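Local atomic coordinates of D-ribitol-5-phosphate phosphatase (Bacteroides thetaiotaomicron, PDB entry 4JB3), a protein that removes the phosphate from D-ribitol 5-phosphate and D-ribitol 1-phosphate, and also dephosphorylates the riboflavin precursor 5-amino-6-(5-phospho-D-ribitylamino)uracil. Residues Leu52-Ala55 / Asp56-Asp60; Ser77-Glu80 / Phe81-Gln84; Glu148-Pro151 / Leu152-Cys156; Asp176-Ile179 / Lys180-Val184. All coordinates share one frame; numbering follows the deposited sequence.

Contact 1. Residues Leu52-Ala55 / Asp56-Asp60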
# COMPACT_ATOMS: atom_id res chain seq x y z
N LEU A 52 1.01 -5.77 23.40
CA LEU A 52 2.36 -5.55 22.88
C LEU A 52 2.88 -4.23 23.41
O LEU A 52 2.87 -3.21 22.72
CB LEU A 52 2.35 -5.57 21.35
CG LEU A 52 3.71 -5.70 20.66
CD1 LEU A 52 4.35 -7.04 21.00
CD2 LEU A 52 3.56 -5.55 19.15
N ALA A 53 3.33 -4.25 24.66
CA ALA A 53 3.67 -3.02 25.36
C ALA A 53 4.82 -2.25 24.71
O ALA A 53 4.93 -1.03 24.89
CB ALA A 53 3.98 -3.32 26.82
N ASP A 54 5.68 -2.95 23.97
CA ASP A 54 6.82 -2.30 23.34
C ASP A 54 6.60 -2.05 21.85
O ASP A 54 7.56 -1.93 21.09
CB ASP A 54 8.11 -3.08 23.58
CG ASP A 54 8.05 -4.50 23.05
OD1 ASP A 54 7.00 -4.93 22.53
OD2 ASP A 54 9.07 -5.22 23.19
N ALA A 55 5.33 -1.97 21.44
CA ALA A 55 4.99 -1.77 20.04
C ALA A 55 5.67 -0.57 19.39
O ALA A 55 5.96 -0.59 18.19
CB ALA A 55 3.49 -1.67 19.87
N ASP A 56 5.92 0.48 20.16
CA ASP A 56 6.51 1.70 19.61
C ASP A 56 7.88 1.45 18.98
O ASP A 56 8.28 2.14 18.04
CB ASP A 56 6.63 2.77 20.69
CG ASP A 56 7.10 4.09 20.13
OD1 ASP A 56 6.49 4.56 19.15
OD2 ASP A 56 8.07 4.66 20.66
N THR A 57 8.60 0.47 19.53
CA THR A 57 9.93 0.09 19.05
C THR A 57 9.85 -0.92 17.89
O THR A 57 10.76 -1.03 17.08
CB THR A 57 10.81 -0.45 20.21
OG1 THR A 57 10.98 0.57 21.20
CG2 THR A 57 12.18 -0.87 19.71
N ARG A 58 8.73 -1.64 17.81
CA ARG A 58 8.57 -2.70 16.81
C ARG A 58 8.02 -2.22 15.46
O ARG A 58 8.53 -2.61 14.40
CB ARG A 58 7.70 -3.83 17.36
CG ARG A 58 8.35 -4.58 18.51
CD ARG A 58 7.48 -5.73 19.03
NE ARG A 58 8.01 -6.27 20.27
CZ ARG A 58 8.84 -7.31 20.34
NH1 ARG A 58 9.22 -7.94 19.24
NH2 ARG A 58 9.28 -7.72 21.53
N LEU A 59 7.00 -1.37 15.48
CA LEU A 59 6.27 -1.04 14.26
C LEU A 59 6.96 0.01 13.40
O LEU A 59 7.53 0.97 13.91
CB LEU A 59 4.85 -0.59 14.61
CG LEU A 59 4.01 -1.59 15.40
CD1 LEU A 59 2.62 -1.02 15.61
CD2 LEU A 59 3.95 -2.93 14.68
N ASP A 60 6.88 -0.17 12.08
CA ASP A 60 7.49 0.77 11.13
C ASP A 60 6.46 1.31 10.14
O ASP A 60 5.41 0.71 9.93
CB ASP A 60 8.63 0.10 10.38
CG ASP A 60 9.57 1.11 9.73
OD1 ASP A 60 10.33 1.76 10.47
OD2 ASP A 60 9.58 1.24 8.48
O HOH W 1 5.60 1.01 23.12
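Asp54 and Arg58 meet at the exposed side of this turn, where the guanidinium takes the carboxylate side-on through two nitrogens, one to each oxygen. Its chain extended from CG to NE (chi2 -179°), Arg58 reaches Asp54 OD1 with NE at 2.8 Å in an almost straight bond that lies in the guanidinium plane yet comes to the oxygen from above the carboxylate plane. NH2 of Arg58 closes the pair on the syn side of Asp54 OD2 at 3.0 Å, and the two flat groups stand 59° apart. Packing tightens on the inner side: Leu52 CD1 lies 3.9 Å from Arg58 CD, and the leucine is buried against Leu85, Leu88 and Cys89 of helix 78-89. A lysine in place of Arg58 would probably keep only a single charged contact, leaving one oxygen of Asp54 without its nitrogen. The backbone here makes a type I turn, Leu52 to Ala55, running into the short helix 55-58 of the helical insertion between strands 26-29 and 125-130, where many HAD phosphatases carry their cap. Ala55 O receives two amides, from Arg58 N and Leu59 N, each at 3.0 Å, while Thr57 N bonds to Asp54 O. Ala55 and Leu59 lean on Phe47 of helix 40-50. Out on the loose side, a water bridges Ala53 O and Asp56 N, and the Asp56 carboxylate turns to Arg40.

Contact 2. Residues Ser77-Glu80 / Phe81-Gln84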
# COMPACT_ATOMS: atom_id res chain seq x y z
N SER A 77 2.03 -17.41 8.05
CA SER A 77 0.62 -17.21 7.70
C SER A 77 -0.03 -16.28 8.71
O SER A 77 0.55 -15.99 9.76
CB SER A 77 -0.12 -18.54 7.71
OG SER A 77 -0.23 -19.05 9.04
N ALA A 78 -1.24 -15.82 8.40
CA ALA A 78 -1.97 -14.98 9.33
C ALA A 78 -2.12 -15.67 10.69
O ALA A 78 -1.92 -15.04 11.74
CB ALA A 78 -3.33 -14.60 8.77
N ASP A 79 -2.45 -16.95 10.67
CA ASP A 79 -2.65 -17.72 11.90
C ASP A 79 -1.33 -17.87 12.67
O ASP A 79 -1.30 -17.74 13.89
CB ASP A 79 -3.23 -19.09 11.55
CG ASP A 79 -3.82 -19.82 12.74
OD1 ASP A 79 -4.32 -19.16 13.68
OD2 ASP A 79 -3.82 -21.07 12.73
N GLU A 80 -0.25 -18.17 11.95
CA GLU A 80 1.05 -18.31 12.60
C GLU A 80 1.50 -17.01 13.24
O GLU A 80 2.05 -16.98 14.34
CB GLU A 80 2.10 -18.81 11.59
CG GLU A 80 1.91 -20.26 11.18
CD GLU A 80 2.89 -20.69 10.10
OE1 GLU A 80 3.07 -19.94 9.12
OE2 GLU A 80 3.47 -21.79 10.23
N PHE A 81 1.27 -15.90 12.54
CA PHE A 81 1.59 -14.60 13.09
C PHE A 81 0.76 -14.33 14.35
O PHE A 81 1.28 -13.85 15.36
CB PHE A 81 1.34 -13.51 12.04
CG PHE A 81 1.42 -12.11 12.59
CD1 PHE A 81 2.64 -11.44 12.66
CD2 PHE A 81 0.28 -11.46 13.05
CE1 PHE A 81 2.71 -10.16 13.20
CE2 PHE A 81 0.34 -10.18 13.57
CZ PHE A 81 1.56 -9.53 13.64
N ARG A 82 -0.53 -14.62 14.27
CA ARG A 82 -1.43 -14.47 15.41
C ARG A 82 -0.90 -15.22 16.63
O ARG A 82 -0.86 -14.69 17.75
CB ARG A 82 -2.82 -15.00 15.05
CG ARG A 82 -3.82 -14.94 16.19
CD ARG A 82 -4.93 -15.96 15.97
NE ARG A 82 -4.40 -17.32 15.89
CZ ARG A 82 -4.07 -18.06 16.94
NH1 ARG A 82 -4.21 -17.58 18.17
NH2 ARG A 82 -3.60 -19.29 16.77
N LYS A 83 -0.49 -16.46 16.41
CA LYS A 83 0.08 -17.28 17.48
C LYS A 83 1.35 -16.65 18.06
O LYS A 83 1.48 -16.51 19.28
CB LYS A 83 0.36 -18.69 16.93
CG LYS A 83 0.66 -19.73 17.99
CD LYS A 83 2.13 -19.79 18.33
CE LYS A 83 2.38 -20.87 19.37
NZ LYS A 83 3.73 -20.75 19.97
N GLN A 84 2.29 -16.28 17.20
CA GLN A 84 3.55 -15.73 17.70
C GLN A 84 3.40 -14.35 18.33
O GLN A 84 4.10 -14.04 19.31
CB GLN A 84 4.63 -15.76 16.61
CG GLN A 84 5.02 -17.20 16.24
CD GLN A 84 6.17 -17.29 15.27
OE1 GLN A 84 7.07 -16.46 15.27
NE2 GLN A 84 6.15 -18.32 14.44
O HOH W 2 -2.74 -21.95 15.16
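Asp79 and Arg82 run side by side off helix 78-89 and point the same way, so the carboxylate meets the NE edge of the guanidinium rather than its face. A single oxygen takes both nitrogens: Asp79 OD1 accepts from Arg82 NE at 2.9 Å, nearly along its C-O axis, and from NH2 of Arg82 at 3.2 Å, from above the carboxylate plane. The two planes are 35° apart. The bend at chi3 (59°) turns NE and NH2 of Arg82 toward Asp79 OD1. A water donates to Asp79 OD2 and bonds weakly to Arg82 NH2, while NH1 turns to Leu93 O. A leucine at Arg82 would probably leave Asp79 OD1 without its charged mate and Leu93 O without this donor. The Phe81 ring leads off toward the interior, where it meets Phe68 edge-to-face. At the helix start, Glu80 CG lies beside its own backbone N (chi1 -72°), which brings the carboxylate back to Ser77: Ser77 N gives a nearly straight bond to Glu80 OE1, 2.9 Å long, and Glu80 N in return donates to Ser77 OG at 3.0 Å. This reciprocal pair is a capping box, with Ser77 as the N-cap of helix 78-89.

Contact 3. Residues Glu148-Pro151 / Leu152-Cys156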
# COMPACT_ATOMS: atom_id res chain seq x y z
N GLU A 148 -18.20 3.60 -0.72
CA GLU A 148 -18.57 3.38 -2.12
C GLU A 148 -18.80 1.90 -2.43
O GLU A 148 -19.38 1.56 -3.46
CB GLU A 148 -17.51 3.98 -3.06
CG GLU A 148 -17.55 5.51 -3.15
CD GLU A 148 -18.85 6.03 -3.73
OE1 GLU A 148 -19.43 5.35 -4.60
OE2 GLU A 148 -19.31 7.11 -3.29
N GLY A 149 -18.33 1.03 -1.54
CA GLY A 149 -18.66 -0.38 -1.61
C GLY A 149 -17.91 -1.17 -2.67
O GLY A 149 -18.32 -2.29 -3.03
N LYS A 150 -16.81 -0.61 -3.15
CA LYS A 150 -16.00 -1.26 -4.16
C LYS A 150 -14.70 -1.73 -3.53
O LYS A 150 -14.04 -0.98 -2.82
CB LYS A 150 -15.71 -0.29 -5.30
CG LYS A 150 -16.96 0.14 -6.05
CD LYS A 150 -16.68 1.34 -6.95
CE LYS A 150 -15.72 1.00 -8.07
NZ LYS A 150 -16.22 -0.11 -8.94
N PRO A 151 -14.30 -2.98 -3.80
CA PRO A 151 -13.02 -3.46 -3.27
C PRO A 151 -11.84 -2.78 -3.94
O PRO A 151 -11.98 -2.23 -5.05
CB PRO A 151 -13.04 -4.95 -3.64
CG PRO A 151 -13.83 -4.98 -4.91
CD PRO A 151 -14.96 -3.99 -4.66
N LEU A 152 -10.68 -2.84 -3.30
CA LEU A 152 -9.45 -2.27 -3.85
C LEU A 152 -9.17 -2.79 -5.26
O LEU A 152 -8.64 -2.06 -6.10
CB LEU A 152 -8.29 -2.60 -2.91
CG LEU A 152 -6.91 -2.06 -3.30
CD1 LEU A 152 -6.93 -0.54 -3.46
CD2 LEU A 152 -5.89 -2.49 -2.26
N ASN A 153 -9.56 -4.04 -5.51
CA ASN A 153 -9.43 -4.68 -6.83
C ASN A 153 -10.05 -3.88 -7.97
O ASN A 153 -9.58 -3.95 -9.11
CB ASN A 153 -10.05 -6.07 -6.79
CG ASN A 153 -9.59 -6.87 -5.61
OD1 ASN A 153 -10.07 -6.67 -4.49
ND2 ASN A 153 -8.66 -7.79 -5.84
N ASP A 154 -11.11 -3.14 -7.67
CA ASP A 154 -11.83 -2.39 -8.70
C ASP A 154 -11.03 -1.19 -9.19
O ASP A 154 -11.36 -0.61 -10.23
CB ASP A 154 -13.18 -1.90 -8.17
CG ASP A 154 -14.24 -2.98 -8.14
OD1 ASP A 154 -13.92 -4.18 -8.32
OD2 ASP A 154 -15.42 -2.63 -7.94
N TYR A 155 -9.98 -0.83 -8.46
CA TYR A 155 -9.22 0.37 -8.76
C TYR A 155 -7.92 0.13 -9.52
O TYR A 155 -7.20 1.07 -9.85
CB TYR A 155 -8.94 1.14 -7.47
CG TYR A 155 -10.22 1.59 -6.81
CD1 TYR A 155 -10.79 2.81 -7.14
CD2 TYR A 155 -10.87 0.79 -5.89
CE1 TYR A 155 -11.97 3.22 -6.55
CE2 TYR A 155 -12.06 1.19 -5.29
CZ TYR A 155 -12.59 2.41 -5.63
OH TYR A 155 -13.76 2.83 -5.05
N CYS A 156 -7.61 -1.15 -9.76
CA CYS A 156 -6.36 -1.55 -10.40
C CYS A 156 -6.56 -2.67 -11.41
O CYS A 156 -7.55 -3.41 -11.35
CB CYS A 156 -5.34 -2.04 -9.36
SG CYS A 156 -5.05 -0.94 -7.97
O HOH W 3 -14.64 1.63 -2.53
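A short 3-10 segment, residues 152-155, follows directly on Pro151, and a salt bridge joins Lys150, two residues ahead of it, to Asp154 within it. Lys150 NZ lies 2.8 Å from Asp154 OD2, coming in on the anti side of that oxygen and somewhat out of the carboxylate plane. Bends at chi3 (66°) and chi4 (59°) curl the ammonium round to the carboxylate; the two side chains cross at about a right angle. The Pro151 ring packs against the Asp154 carboxylate, with CG of Pro151 3.5 Å from Asp154 OD1. In the backbone, Asp154 N donates to Pro151 O at 2.9 Å. All this belongs to the connection from helix 134-140 to the outermost strand 158-161 of the parallel sheet; Leu152 turns inward onto Leu128 of strand 125-130, and Tyr155 packs on Leu114 and Leu118 of helix 111-120. The tyrosine presents its edge to the backbone, CD2 of Tyr155 standing 3.3 Å from Pro151 O. At its far end, Tyr155 OH shares a water with Lys150 O, the water donating to that carbonyl. Lys150 CB lies 3.7 Å from the same hydroxyl, whereas any cation-pi attraction to the ring is weak.

Contact 4. Residues Asp176-Ile179 / Lys180-Val184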
# COMPACT_ATOMS: atom_id res chain seq x y z
N ASP A 176 11.12 -6.57 -9.47
CA ASP A 176 11.44 -7.44 -10.60
C ASP A 176 10.28 -8.37 -10.96
O ASP A 176 9.97 -8.55 -12.15
CB ASP A 176 12.70 -8.25 -10.31
CG ASP A 176 13.14 -9.09 -11.48
OD1 ASP A 176 13.60 -8.51 -12.48
OD2 ASP A 176 13.01 -10.34 -11.40
N PHE A 177 9.63 -8.96 -9.96
CA PHE A 177 8.49 -9.82 -10.24
C PHE A 177 7.42 -9.03 -10.95
O PHE A 177 6.86 -9.48 -11.95
CB PHE A 177 7.89 -10.41 -8.97
CG PHE A 177 6.69 -11.29 -9.24
CD1 PHE A 177 5.41 -10.76 -9.29
CD2 PHE A 177 6.86 -12.65 -9.47
CE1 PHE A 177 4.31 -11.56 -9.56
CE2 PHE A 177 5.77 -13.46 -9.73
CZ PHE A 177 4.49 -12.91 -9.78
N MET A 178 7.12 -7.85 -10.43
CA MET A 178 6.06 -7.02 -10.98
C MET A 178 6.36 -6.63 -12.42
O MET A 178 5.49 -6.68 -13.29
CB MET A 178 5.86 -5.78 -10.09
CG MET A 178 4.76 -4.87 -10.57
SD MET A 178 5.36 -3.64 -11.71
CE MET A 178 3.80 -3.05 -12.35
N ILE A 179 7.61 -6.25 -12.69
CA ILE A 179 8.00 -5.84 -14.03
C ILE A 179 7.87 -7.00 -15.00
O ILE A 179 7.35 -6.85 -16.11
CB ILE A 179 9.45 -5.32 -14.05
CG1 ILE A 179 9.55 -3.99 -13.31
CG2 ILE A 179 9.94 -5.17 -15.48
CD1 ILE A 179 10.96 -3.55 -13.04
N LYS A 180 8.31 -8.18 -14.58
CA LYS A 180 8.27 -9.34 -15.46
C LYS A 180 6.85 -9.84 -15.69
O LYS A 180 6.52 -10.29 -16.79
CB LYS A 180 9.13 -10.46 -14.89
CG LYS A 180 10.62 -10.21 -15.02
CD LYS A 180 11.40 -11.41 -14.52
CE LYS A 180 12.81 -11.39 -15.08
NZ LYS A 180 13.62 -10.27 -14.54
N ASP A 181 6.02 -9.77 -14.66
CA ASP A 181 4.65 -10.27 -14.77
C ASP A 181 3.76 -9.33 -15.58
O ASP A 181 2.91 -9.78 -16.34
CB ASP A 181 4.03 -10.46 -13.38
CG ASP A 181 2.63 -11.02 -13.45
OD1 ASP A 181 2.48 -12.24 -13.68
OD2 ASP A 181 1.66 -10.24 -13.30
N SER A 182 3.97 -8.03 -15.40
CA SER A 182 3.09 -7.02 -15.99
C SER A 182 3.54 -6.61 -17.38
O SER A 182 2.75 -6.06 -18.14
CB SER A 182 3.06 -5.77 -15.11
OG SER A 182 4.32 -5.12 -15.10
N HIS A 183 4.81 -6.85 -17.67
CA HIS A 183 5.46 -6.41 -18.91
C HIS A 183 5.57 -4.88 -19.05
O HIS A 183 5.73 -4.39 -20.16
CB HIS A 183 4.77 -6.97 -20.15
CG HIS A 183 4.50 -8.45 -20.09
ND1 HIS A 183 5.47 -9.37 -19.78
CD2 HIS A 183 3.37 -9.15 -20.33
CE1 HIS A 183 4.95 -10.58 -19.81
NE2 HIS A 183 3.67 -10.48 -20.14
N VAL A 184 5.46 -4.13 -17.96
CA VAL A 184 5.64 -2.69 -18.10
C VAL A 184 7.08 -2.35 -18.45
O VAL A 184 8.03 -3.07 -18.08
CB VAL A 184 5.21 -1.89 -16.84
CG1 VAL A 184 3.75 -2.15 -16.50
CG2 VAL A 184 6.12 -2.20 -15.64
O HOH W 4 14.13 -12.36 -12.34
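Charge comes first: Lys180 folds back one turn along helix 172-182 to Asp176, its NZ 2.7 Å from Asp176 OD1 on the syn lone pair. Only the last torsion bends the lysine chain (chi4 67°), which turns the ammonium in to the carboxylate. A water donating to Asp176 OD2 also sits near NZ and bonds it weakly. Among the uncharged hydrogen bonds, Ser182 does most. Its hydroxyl gives its proton to Met178 O at 2.7 Å, while Ser182 N reaches the same carbonyl from the opposite face of its plane at 2.9 Å. Ser182 OG then accepts from Val184 N at 3.2 Å, forming an ST turn. Between them His183 takes positive phi (65°), leaving the helix with just a weak bond from its N to Ile179 O. The van der Waals contacts are lighter. Phe177 CE1 lies 4.0 Å from Asp181 CB, ring and carboxylate almost parallel, and that carboxylate goes on to Lys158 and Tyr160. Met178, modelled in two conformers, makes a less certain contact, CE 4.1 Å from Val184 CG2. The helix packs on strands 125-130 and 26-29 in the crossover from strand 158-161 to strand 189-192. With its one hydroxyl both giving and receiving, Ser182 joins the last helical turn to the chain that leaves it, so that the helix end is shaped by a side chain as well as by the backbone.

How the contacts relate
Contacts 1 and 2 lie on the same side of the chain's centre, in the helical insertion, their centres about 17 Å apart; contacts 3 and 4 are built against the parallel sheet, about 22 Å apart between centres. Contact 2 is the surface one, whereas the other three are partly buried. No two of them touch, though the Leu52 of contact 1 packs on the later part of the helix that contact 2 begins, and contacts 3 and 4 fall before and after strand 158-161. Arginine pairs with aspartate in the insertion, through two nitrogens each time, and lysine with aspartate beside the sheet, through one. Contact 2 starts a helix and contact 4 ends one.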